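Local coordinates for IMPACT family member YigZ (PDB 1VI7), which is of unknown function but may bind anions and guanyl ribonucleotides and hydrolyse ribonucleoside triphosphates, at residues A52-A58 and A100-Y106; T140-C146 and V174-L180; L157-C161 and E187-L192. All coordinates share one frame; numbering follows the deposited sequence.

Contact 1. Residues A52-A58 and A100-Y106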
loop_
_atom_site.group_PDB
_atom_site.type_symbol
_atom_site.label_atom_id
_atom_site.label_comp_id
_atom_site.label_asym_id
_atom_site.label_seq_id
_atom_site.Cartn_x
_atom_site.Cartn_y
_atom_site.Cartn_z
ATOM N N ALA A 52 -13.027 16.837 16.769
ATOM C CA ALA A 52 -13.065 15.463 17.258
ATOM C C ALA A 52 -11.828 15.247 18.142
ATOM O O ALA A 52 -10.703 15.569 17.788
ATOM C CB ALA A 52 -13.151 14.466 16.129
ATOM N N ARG A 53 -12.096 14.699 19.314
ATOM C CA ARG A 53 -11.117 14.472 20.340
ATOM C C ARG A 53 -10.001 13.519 19.976
ATOM O O ARG A 53 -8.866 13.676 20.473
ATOM C CB ARG A 53 -11.838 14.008 21.619
ATOM C CG ARG A 53 -11.143 14.487 22.879
ATOM C CD ARG A 53 -11.816 13.935 24.102
ATOM N NE ARG A 53 -11.961 12.470 24.054
ATOM C CZ ARG A 53 -12.716 11.850 24.976
ATOM N NH1 ARG A 53 -13.325 12.573 25.923
ATOM N NH2 ARG A 53 -12.841 10.538 24.934
ATOM N N HIS A 54 -10.317 12.447 19.246
ATOM C CA HIS A 54 -9.339 11.441 18.892
ATOM C C HIS A 54 -9.369 11.061 17.421
ATOM O O HIS A 54 -10.370 11.282 16.721
ATOM C CB HIS A 54 -9.502 10.166 19.744
ATOM C CG HIS A 54 -9.516 10.415 21.220
ATOM N ND1 HIS A 54 -8.387 10.727 21.945
ATOM C CD2 HIS A 54 -10.545 10.486 22.095
ATOM C CE1 HIS A 54 -8.724 10.966 23.195
ATOM N NE2 HIS A 54 -10.035 10.828 23.322
ATOM N N HIS A 55 -8.211 10.639 16.905
ATOM C CA HIS A 55 -8.014 10.212 15.538
ATOM C C HIS A 55 -7.044 9.021 15.457
ATOM O O HIS A 55 -5.914 9.125 14.993
ATOM C CB HIS A 55 -7.538 11.344 14.633
ATOM C CG HIS A 55 -8.353 12.598 14.657
ATOM N ND1 HIS A 55 -8.201 13.543 15.665
ATOM C CD2 HIS A 55 -9.384 13.041 13.905
ATOM C CE1 HIS A 55 -9.075 14.520 15.502
ATOM N NE2 HIS A 55 -9.804 14.245 14.441
ATOM N N CYS A 56 -7.487 7.863 15.889
ATOM C CA CYS A 56 -6.740 6.616 15.924
ATOM C C CYS A 56 -6.470 6.026 14.554
ATOM O O CYS A 56 -7.248 6.155 13.604
ATOM C CB CYS A 56 -7.470 5.646 16.855
ATOM S SG CYS A 56 -8.311 6.476 18.255
ATOM N N VAL A 57 -5.302 5.415 14.356
ATOM C CA VAL A 57 -4.828 4.973 13.063
ATOM C C VAL A 57 -4.361 3.522 13.058
ATOM O O VAL A 57 -3.845 3.082 14.080
ATOM C CB VAL A 57 -3.552 5.804 12.688
ATOM C CG1 VAL A 57 -3.084 5.541 11.271
ATOM C CG2 VAL A 57 -3.754 7.286 12.952
ATOM N N ALA A 58 -4.087 2.973 11.888
ATOM C CA ALA A 58 -3.580 1.608 11.726
ATOM C C ALA A 58 -3.378 1.351 10.228
ATOM O O ALA A 58 -4.171 1.948 9.465
ATOM C CB ALA A 58 -4.621 0.620 12.236
ATOM N N ALA A 100 -6.271 2.841 7.993
ATOM C CA ALA A 100 -7.611 3.169 8.509
ATOM C C ALA A 100 -7.533 4.242 9.581
ATOM O O ALA A 100 -6.489 4.397 10.212
ATOM C CB ALA A 100 -8.274 1.908 9.063
ATOM N N VAL A 101 -8.567 5.082 9.671
ATOM C CA VAL A 101 -8.635 6.092 10.670
ATOM C C VAL A 101 -9.987 6.177 11.377
ATOM O O VAL A 101 -11.027 6.462 10.789
ATOM C CB VAL A 101 -8.303 7.507 10.185
ATOM C CG1 VAL A 101 -8.628 8.517 11.303
ATOM C CG2 VAL A 101 -6.838 7.646 9.806
ATOM N N VAL A 102 -9.955 5.982 12.708
ATOM C CA VAL A 102 -11.251 6.198 13.413
ATOM C C VAL A 102 -11.193 7.614 13.964
ATOM O O VAL A 102 -10.063 8.151 14.032
ATOM C CB VAL A 102 -11.553 5.088 14.376
ATOM C CG1 VAL A 102 -13.002 5.126 14.854
ATOM C CG2 VAL A 102 -11.313 3.723 13.698
ATOM N N VAL A 103 -12.267 8.380 13.934
ATOM C CA VAL A 103 -12.286 9.785 14.356
ATOM C C VAL A 103 -13.233 9.915 15.533
ATOM O O VAL A 103 -14.420 9.578 15.423
ATOM C CB VAL A 103 -12.683 10.683 13.181
ATOM C CG1 VAL A 103 -13.063 12.100 13.607
ATOM C CG2 VAL A 103 -11.506 10.775 12.187
ATOM N N ARG A 104 -12.732 10.329 16.729
ATOM C CA ARG A 104 -13.692 10.331 17.813
ATOM C C ARG A 104 -14.156 11.689 18.286
ATOM O O ARG A 104 -13.415 12.562 18.704
ATOM C CB ARG A 104 -13.282 9.440 18.988
ATOM C CG ARG A 104 -14.511 9.165 19.894
ATOM C CD ARG A 104 -14.072 8.748 21.260
ATOM N NE ARG A 104 -15.156 8.447 22.204
ATOM C CZ ARG A 104 -14.854 8.065 23.453
ATOM N NH1 ARG A 104 -13.567 7.966 23.794
ATOM N NH2 ARG A 104 -15.793 7.787 24.332
ATOM N N TYR A 105 -15.473 11.846 18.277
ATOM C CA TYR A 105 -16.162 13.007 18.810
ATOM C C TYR A 105 -16.799 12.563 20.149
ATOM O O TYR A 105 -17.712 11.739 20.125
ATOM C CB TYR A 105 -17.237 13.477 17.847
ATOM C CG TYR A 105 -16.821 14.217 16.597
ATOM C CD1 TYR A 105 -16.666 15.602 16.589
ATOM C CD2 TYR A 105 -16.681 13.552 15.378
ATOM C CE1 TYR A 105 -16.316 16.275 15.435
ATOM C CE2 TYR A 105 -16.338 14.223 14.215
ATOM C CZ TYR A 105 -16.146 15.585 14.252
ATOM O OH TYR A 105 -15.795 16.269 13.114
ATOM N N TYR A 106 -16.202 12.946 21.273
ATOM C CA TYR A 106 -16.717 12.561 22.587
ATOM C C TYR A 106 -18.146 13.059 22.787
ATOM O O TYR A 106 -18.456 14.225 22.542
ATOM C CB TYR A 106 -15.831 13.088 23.707
ATOM C CG TYR A 106 -16.241 12.696 25.115
ATOM C CD1 TYR A 106 -16.356 11.360 25.467
ATOM C CD2 TYR A 106 -16.448 13.643 26.110
ATOM C CE1 TYR A 106 -16.712 10.994 26.746
ATOM C CE2 TYR A 106 -16.788 13.273 27.399
ATOM C CZ TYR A 106 -16.900 11.945 27.715
ATOM O OH TYR A 106 -17.229 11.540 28.991
#
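Ala-100 N donates to Ala-58 O over 2.7 Å, closing one end of an antiparallel pairing in which Val-102 N also reaches Cys-56 O. Farther along, the amide of His-54 meets Arg-104 O at 3.1 Å, in the carbonyl plane and on a lone pair, and Arg-104 N bonds back to His-54 O. Arg-53 and His-54 both face Arg-104.

The side chain of Arg-53, bent at its third torsion (chi3 53°), brings its guanidinium flat over one face of the Tyr-106 ring, with centres 4.2 Å apart and planes 23° apart. NH1 lies above the CG side of the ring, making an off-centre cation-pi contact. Arg-104, extended from CG to NE, runs alongside His-54, CB to CB 3.9 Å, and its guanidinium stands almost perpendicular to that of Arg-53. The two like charges come close here, but Arg-104 NH1 has a salt bridge to Glu-77 that probably offsets part of the repulsion.

Ala-52 stands over the other tyrosine: its CB sits 3.5 Å from the ring centroid of Tyr-105, squarely above the face, in a CH-pi contact, while Val-103 CG1 touches the same CB. The Tyr-105 hydroxyl and His-55 NE2 both bond to His-49, and His-55 CD2 approaches Val-103 CG2 obliquely at 3.5 Å.

Helices 84-93 and 113-128 pack on Cys-56 and Val-102. Both segments lie in the UPF0029 family region and join a five-stranded antiparallel sheet, where the loop leading into strand 57-60 pairs with strand 98-105 through a classic beta bulge, Arg-53 and His-54 opposite Arg-104.

Contact 2. Residues T140-C146 and V174-L180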
loop_
_atom_site.group_PDB
_atom_site.type_symbol
_atom_site.label_atom_id
_atom_site.label_comp_id
_atom_site.label_asym_id
_atom_site.label_seq_id
_atom_site.Cartn_x
_atom_site.Cartn_y
_atom_site.Cartn_z
ATOM N N THR A 140 8.195 -7.426 -11.653
ATOM C CA THR A 140 9.455 -8.092 -11.278
ATOM C C THR A 140 10.630 -7.196 -11.662
ATOM O O THR A 140 10.484 -6.353 -12.560
ATOM C CB THR A 140 9.579 -9.464 -11.942
ATOM O OG1 THR A 140 8.565 -10.326 -11.386
ATOM C CG2 THR A 140 10.943 -10.078 -11.676
ATOM N N GLU A 141 11.729 -7.234 -10.921
ATOM C CA GLU A 141 12.850 -6.347 -11.223
ATOM C C GLU A 141 14.054 -7.119 -11.736
ATOM O O GLU A 141 14.452 -8.127 -11.160
ATOM C CB GLU A 141 13.283 -5.550 -10.013
ATOM C CG GLU A 141 12.258 -4.632 -9.396
ATOM C CD GLU A 141 12.897 -3.641 -8.424
ATOM O OE1 GLU A 141 13.868 -4.033 -7.730
ATOM O OE2 GLU A 141 12.469 -2.466 -8.410
ATOM N N TYR A 142 14.660 -6.608 -12.799
ATOM C CA TYR A 142 15.858 -7.219 -13.382
ATOM C C TYR A 142 16.973 -6.192 -13.618
ATOM O O TYR A 142 16.737 -5.003 -13.550
ATOM C CB TYR A 142 15.527 -7.767 -14.779
ATOM C CG TYR A 142 14.423 -8.757 -14.868
ATOM C CD1 TYR A 142 13.084 -8.365 -14.967
ATOM C CD2 TYR A 142 14.714 -10.116 -14.873
ATOM C CE1 TYR A 142 12.072 -9.301 -15.066
ATOM C CE2 TYR A 142 13.708 -11.065 -14.937
ATOM C CZ TYR A 142 12.402 -10.639 -15.039
ATOM O OH TYR A 142 11.395 -11.571 -15.108
ATOM N N THR A 143 18.172 -6.658 -13.996
ATOM C CA THR A 143 19.208 -5.675 -14.343
ATOM C C THR A 143 19.631 -5.905 -15.812
ATOM O O THR A 143 19.320 -6.946 -16.388
ATOM C CB THR A 143 20.418 -5.544 -13.484
ATOM O OG1 THR A 143 21.198 -6.739 -13.547
ATOM C CG2 THR A 143 20.162 -5.209 -12.038
ATOM N N LEU A 144 20.196 -4.860 -16.391
ATOM C CA LEU A 144 20.516 -4.882 -17.823
ATOM C C LEU A 144 21.604 -3.884 -18.156
ATOM O O LEU A 144 21.480 -2.695 -17.913
ATOM C CB LEU A 144 19.220 -4.566 -18.598
ATOM C CG LEU A 144 19.350 -4.425 -20.107
ATOM C CD1 LEU A 144 19.731 -5.775 -20.724
ATOM C CD2 LEU A 144 18.099 -3.843 -20.748
ATOM N N GLN A 145 22.703 -4.374 -18.697
ATOM C CA GLN A 145 23.831 -3.451 -19.066
ATOM C C GLN A 145 23.825 -3.316 -20.599
ATOM O O GLN A 145 23.667 -4.304 -21.317
ATOM C CB GLN A 145 25.102 -3.862 -18.439
ATOM C CG GLN A 145 26.443 -3.393 -18.803
ATOM C CD GLN A 145 27.563 -4.100 -18.018
ATOM O OE1 GLN A 145 27.726 -5.316 -18.181
ATOM N NE2 GLN A 145 28.328 -3.349 -17.218
ATOM N N CYS A 146 23.658 -2.059 -21.019
ATOM C CA CYS A 146 23.630 -1.635 -22.387
ATOM C C CYS A 146 24.516 -0.436 -22.721
ATOM O O CYS A 146 24.990 0.329 -21.892
ATOM C CB CYS A 146 22.176 -1.267 -22.750
ATOM S SG CYS A 146 21.632 0.292 -22.082
ATOM N N VAL A 174 25.887 1.616 -19.654
ATOM C CA VAL A 174 24.723 2.019 -18.837
ATOM C C VAL A 174 24.299 0.851 -17.991
ATOM O O VAL A 174 24.352 -0.281 -18.468
ATOM C CB VAL A 174 23.562 2.531 -19.678
ATOM C CG1 VAL A 174 22.445 3.036 -18.746
ATOM C CG2 VAL A 174 23.968 3.634 -20.646
ATOM N N LEU A 175 24.145 1.051 -16.686
ATOM C CA LEU A 175 23.660 -0.026 -15.864
ATOM C C LEU A 175 22.249 0.346 -15.356
ATOM O O LEU A 175 22.060 1.303 -14.656
ATOM C CB LEU A 175 24.496 -0.509 -14.729
ATOM C CG LEU A 175 23.871 -1.804 -14.109
ATOM C CD1 LEU A 175 24.446 -3.011 -14.817
ATOM C CD2 LEU A 175 23.995 -1.805 -12.608
ATOM N N LEU A 176 21.330 -0.410 -15.918
ATOM C CA LEU A 176 19.893 -0.239 -15.734
ATOM C C LEU A 176 19.342 -1.317 -14.791
ATOM O O LEU A 176 19.745 -2.501 -14.752
ATOM C CB LEU A 176 19.268 -0.338 -17.117
ATOM C CG LEU A 176 18.510 0.709 -17.862
ATOM C CD1 LEU A 176 18.997 2.132 -17.831
ATOM C CD2 LEU A 176 18.348 0.294 -19.351
ATOM N N ARG A 177 18.414 -0.911 -13.958
ATOM C CA ARG A 177 17.656 -1.764 -13.040
ATOM C C ARG A 177 16.208 -1.659 -13.563
ATOM O O ARG A 177 15.771 -0.492 -13.705
ATOM C CB ARG A 177 17.722 -1.152 -11.649
ATOM C CG ARG A 177 16.859 -1.824 -10.600
ATOM C CD ARG A 177 17.128 -3.294 -10.549
ATOM N NE ARG A 177 17.008 -3.975 -9.319
ATOM C CZ ARG A 177 17.176 -3.652 -8.060
ATOM N NH1 ARG A 177 17.518 -2.419 -7.706
ATOM N NH2 ARG A 177 17.003 -4.595 -7.120
ATOM N N VAL A 178 15.713 -2.611 -14.347
ATOM C CA VAL A 178 14.374 -2.492 -14.914
ATOM C C VAL A 178 13.352 -3.357 -14.179
ATOM O O VAL A 178 13.736 -4.294 -13.500
ATOM C CB VAL A 178 14.329 -2.909 -16.395
ATOM C CG1 VAL A 178 14.912 -1.806 -17.258
ATOM C CG2 VAL A 178 15.073 -4.233 -16.562
ATOM N N ALA A 179 12.096 -2.987 -14.344
ATOM C CA ALA A 179 10.957 -3.657 -13.763
ATOM C C ALA A 179 9.841 -3.827 -14.804
ATOM O O ALA A 179 9.337 -2.847 -15.339
ATOM C CB ALA A 179 10.407 -2.881 -12.570
ATOM N N LEU A 180 9.378 -5.060 -14.948
ATOM C CA LEU A 180 8.260 -5.318 -15.848
ATOM C C LEU A 180 7.477 -6.559 -15.436
ATOM O O LEU A 180 8.021 -7.489 -14.835
ATOM C CB LEU A 180 8.820 -5.519 -17.268
ATOM C CG LEU A 180 9.754 -6.744 -17.401
ATOM C CD1 LEU A 180 9.671 -7.314 -18.797
ATOM C CD2 LEU A 180 11.175 -6.353 -17.066
#
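Glu-141 and Arg-177 form a salt bridge whose carboxylate stands over a face of the guanidinium, OE1 3.2 Å from NH2. The oxygen lies well out of the guanidinium plane, with no N-H aimed at it, and the two planes are 53° apart, so charge attraction rather than a directed bond probably holds the pair. In Arg-177 the bend at chi2 brings CD beside Thr-143 CG2 at 3.9 Å, and a further bend at chi3 turns the guanidinium toward Glu-141. The threonine methyl lies anti to its own carbonyl carbon and meets the arginine, leaving OG1 between the backbone N and the carbonyl carbon (chi1 66°).

Farther along this face, Leu-175 CD1 leans back onto Gln-145 CB at 3.8 Å.

The other face is mostly apolar. Leu-180 has CG between the backbone N and the carbonyl carbon (chi1 63°), which swings CD2 to within 3.5 Å of Tyr-142 CD1; the two side chains meet at about a right angle. Val-178 turns CG2 to Tyr-142 CB, 4.0 Å away. Next come Leu-144 and Leu-176, their CD2 methyls 4.4 Å apart, and then Cys-146, whose SG touches Val-174 CB at 3.8 Å and also nears Leu-176 CD2. Eight backbone hydrogen bonds, two at each of the pairs Thr-140/Leu-180, Tyr-142/Val-178, Leu-144/Leu-176 and Cys-146/Val-174, hold the register without a break.

Strands 140-146 and 174-180 are the central pair of a four-stranded antiparallel sheet, consistent with a ferredoxin-like fold, flanked by strands 203-204 and 164-170. Helices 151-160 and 185-196 pack on the face bearing Leu-144 and Val-178.

Contact 3. Residues L157-C161 and E187-L192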
loop_
_atom_site.group_PDB
_atom_site.type_symbol
_atom_site.label_atom_id
_atom_site.label_comp_id
_atom_site.label_asym_id
_atom_site.label_seq_id
_atom_site.Cartn_x
_atom_site.Cartn_y
_atom_site.Cartn_z
ATOM N N LEU A 157 11.102 -0.025 -25.854
ATOM C CA LEU A 157 10.686 -1.437 -25.804
ATOM C C LEU A 157 10.064 -1.751 -24.447
ATOM O O LEU A 157 8.992 -2.334 -24.325
ATOM C CB LEU A 157 11.860 -2.329 -26.145
ATOM C CG LEU A 157 12.098 -2.854 -27.542
ATOM C CD1 LEU A 157 11.759 -1.854 -28.642
ATOM C CD2 LEU A 157 13.563 -3.280 -27.709
ATOM N N LEU A 158 10.703 -1.283 -23.389
ATOM C CA LEU A 158 10.310 -1.428 -22.003
ATOM C C LEU A 158 8.860 -0.998 -21.779
ATOM O O LEU A 158 8.043 -1.717 -21.205
ATOM C CB LEU A 158 11.245 -0.545 -21.165
ATOM C CG LEU A 158 11.449 -0.933 -19.710
ATOM C CD1 LEU A 158 11.930 -2.371 -19.606
ATOM C CD2 LEU A 158 12.410 0.024 -19.014
ATOM N N GLY A 159 8.553 0.211 -22.255
ATOM C CA GLY A 159 7.253 0.801 -22.162
ATOM C C GLY A 159 6.200 0.063 -22.959
ATOM O O GLY A 159 5.010 0.060 -22.589
ATOM N N GLN A 160 6.586 -0.605 -24.049
ATOM C CA GLN A 160 5.647 -1.385 -24.824
ATOM C C GLN A 160 5.264 -2.666 -24.083
ATOM O O GLN A 160 4.399 -3.387 -24.564
ATOM C CB GLN A 160 6.198 -1.796 -26.186
ATOM C CG GLN A 160 6.210 -0.674 -27.209
ATOM C CD GLN A 160 7.379 -0.841 -28.159
ATOM O OE1 GLN A 160 7.517 -1.892 -28.784
ATOM N NE2 GLN A 160 8.223 0.184 -28.236
ATOM N N CYS A 161 6.074 -3.069 -23.123
ATOM C CA CYS A 161 5.793 -4.279 -22.365
ATOM C C CYS A 161 5.355 -3.929 -20.963
ATOM O O CYS A 161 5.527 -4.703 -20.028
ATOM C CB CYS A 161 6.997 -5.222 -22.343
ATOM S SG CYS A 161 7.445 -5.808 -23.977
ATOM N N GLU A 187 8.598 -11.970 -23.922
ATOM C CA GLU A 187 8.295 -11.154 -25.094
ATOM C C GLU A 187 9.312 -10.004 -25.157
ATOM O O GLU A 187 9.728 -9.624 -26.246
ATOM C CB GLU A 187 6.874 -10.612 -25.100
ATOM C CG GLU A 187 6.635 -9.573 -26.198
ATOM C CD GLU A 187 5.528 -8.598 -25.861
ATOM O OE1 GLU A 187 5.474 -7.508 -26.474
ATOM O OE2 GLU A 187 4.721 -8.952 -24.964
ATOM N N PHE A 188 9.690 -9.507 -23.998
ATOM C CA PHE A 188 10.650 -8.427 -23.875
ATOM C C PHE A 188 12.035 -8.923 -24.284
ATOM O O PHE A 188 12.720 -8.276 -25.051
ATOM C CB PHE A 188 10.677 -7.931 -22.421
ATOM C CG PHE A 188 11.603 -6.780 -22.189
ATOM C CD1 PHE A 188 12.721 -6.927 -21.376
ATOM C CD2 PHE A 188 11.388 -5.566 -22.815
ATOM C CE1 PHE A 188 13.559 -5.858 -21.126
ATOM C CE2 PHE A 188 12.233 -4.491 -22.594
ATOM C CZ PHE A 188 13.298 -4.639 -21.730
ATOM N N SER A 189 12.429 -10.077 -23.773
ATOM C CA SER A 189 13.725 -10.647 -24.101
ATOM C C SER A 189 13.804 -10.810 -25.616
ATOM O O SER A 189 14.764 -10.325 -26.222
ATOM C CB SER A 189 13.966 -11.964 -23.390
ATOM O OG SER A 189 14.173 -11.853 -22.003
ATOM N N ALA A 190 12.806 -11.440 -26.216
ATOM C CA ALA A 190 12.778 -11.609 -27.673
ATOM C C ALA A 190 12.911 -10.256 -28.359
ATOM O O ALA A 190 13.805 -10.013 -29.169
ATOM C CB ALA A 190 11.497 -12.276 -28.112
ATOM N N LYS A 191 11.996 -9.330 -28.012
ATOM C CA LYS A 191 12.086 -8.003 -28.608
ATOM C C LYS A 191 13.514 -7.466 -28.436
ATOM O O LYS A 191 14.044 -6.904 -29.388
ATOM C CB LYS A 191 11.092 -7.031 -28.003
ATOM C CG LYS A 191 9.823 -6.832 -28.819
ATOM C CD LYS A 191 8.586 -6.885 -27.929
ATOM C CE LYS A 191 8.062 -5.514 -27.564
ATOM N NZ LYS A 191 7.402 -4.868 -28.745
ATOM N N LEU A 192 14.076 -7.623 -27.258
ATOM C CA LEU A 192 15.392 -7.115 -26.887
ATOM C C LEU A 192 16.483 -7.727 -27.750
ATOM O O LEU A 192 17.329 -7.046 -28.298
ATOM C CB LEU A 192 15.661 -7.435 -25.428
ATOM C CG LEU A 192 16.503 -6.547 -24.556
ATOM C CD1 LEU A 192 15.815 -5.260 -24.160
ATOM C CD2 LEU A 192 16.894 -7.310 -23.285
#
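Lys-191 reaches across from its helix to Gln-160 and Cys-161. Its CB lies 4.3 Å from Leu-157 CG, and the carbonyl oxygen of Lys-191 lies near Leu-157 CD2. Beyond CB, bends at chi2 and chi3 lay CE against Cys-161 SG at 3.7 Å, and the turn at chi4 (73°) directs NZ to Gln-160. At the tip NZ donates to Gln-160 OE1 over 3.0 Å, from a position tilted 21° out of the carbonyl plane, while Glu-187 OE1 forms a long salt bridge with the same nitrogen. With an alanine in place of Lys-191, Gln-160 OE1 would probably lose this donor, Glu-187 its nearby positive charge and Cys-161 SG the CE packed against it.

Closer to the sheet, Phe-188 inserts its ring edge-on between the helices. CZ meets Leu-158 CD1 at 3.4 Å and CE2 meets Leu-157 CB at 4.2 Å. Cys-161 SG lies at the ring edge, 5.4 Å from the centroid, a sulfur-aromatic contact.

The C-terminal part of helix 151-160 is thereby joined to helix 185-196, with Leu-158 and Phe-188 both resting on strand 174-180 beneath.

In the fold
The three contacts fall into two separate parts of the chain. Contact 1 lies in the UPF0029 family region, and its centre is about 44 Å from that of contact 2 and 48 Å from that of contact 3; its nearest atoms stay about 25 and 31 Å from theirs. Contacts 2 and 3, on the opposite side of the chain's centre and with centres about 12 Å apart, form two layers of one small alpha/beta unit. Val-178 CG1 packs on Leu-158 CD2 at 3.6 Å, and Leu-144 CD1 faces Leu-192 CD2 at 4.1 Å. Their segments alternate along the chain, each strand preceding the helix that covers the sheet.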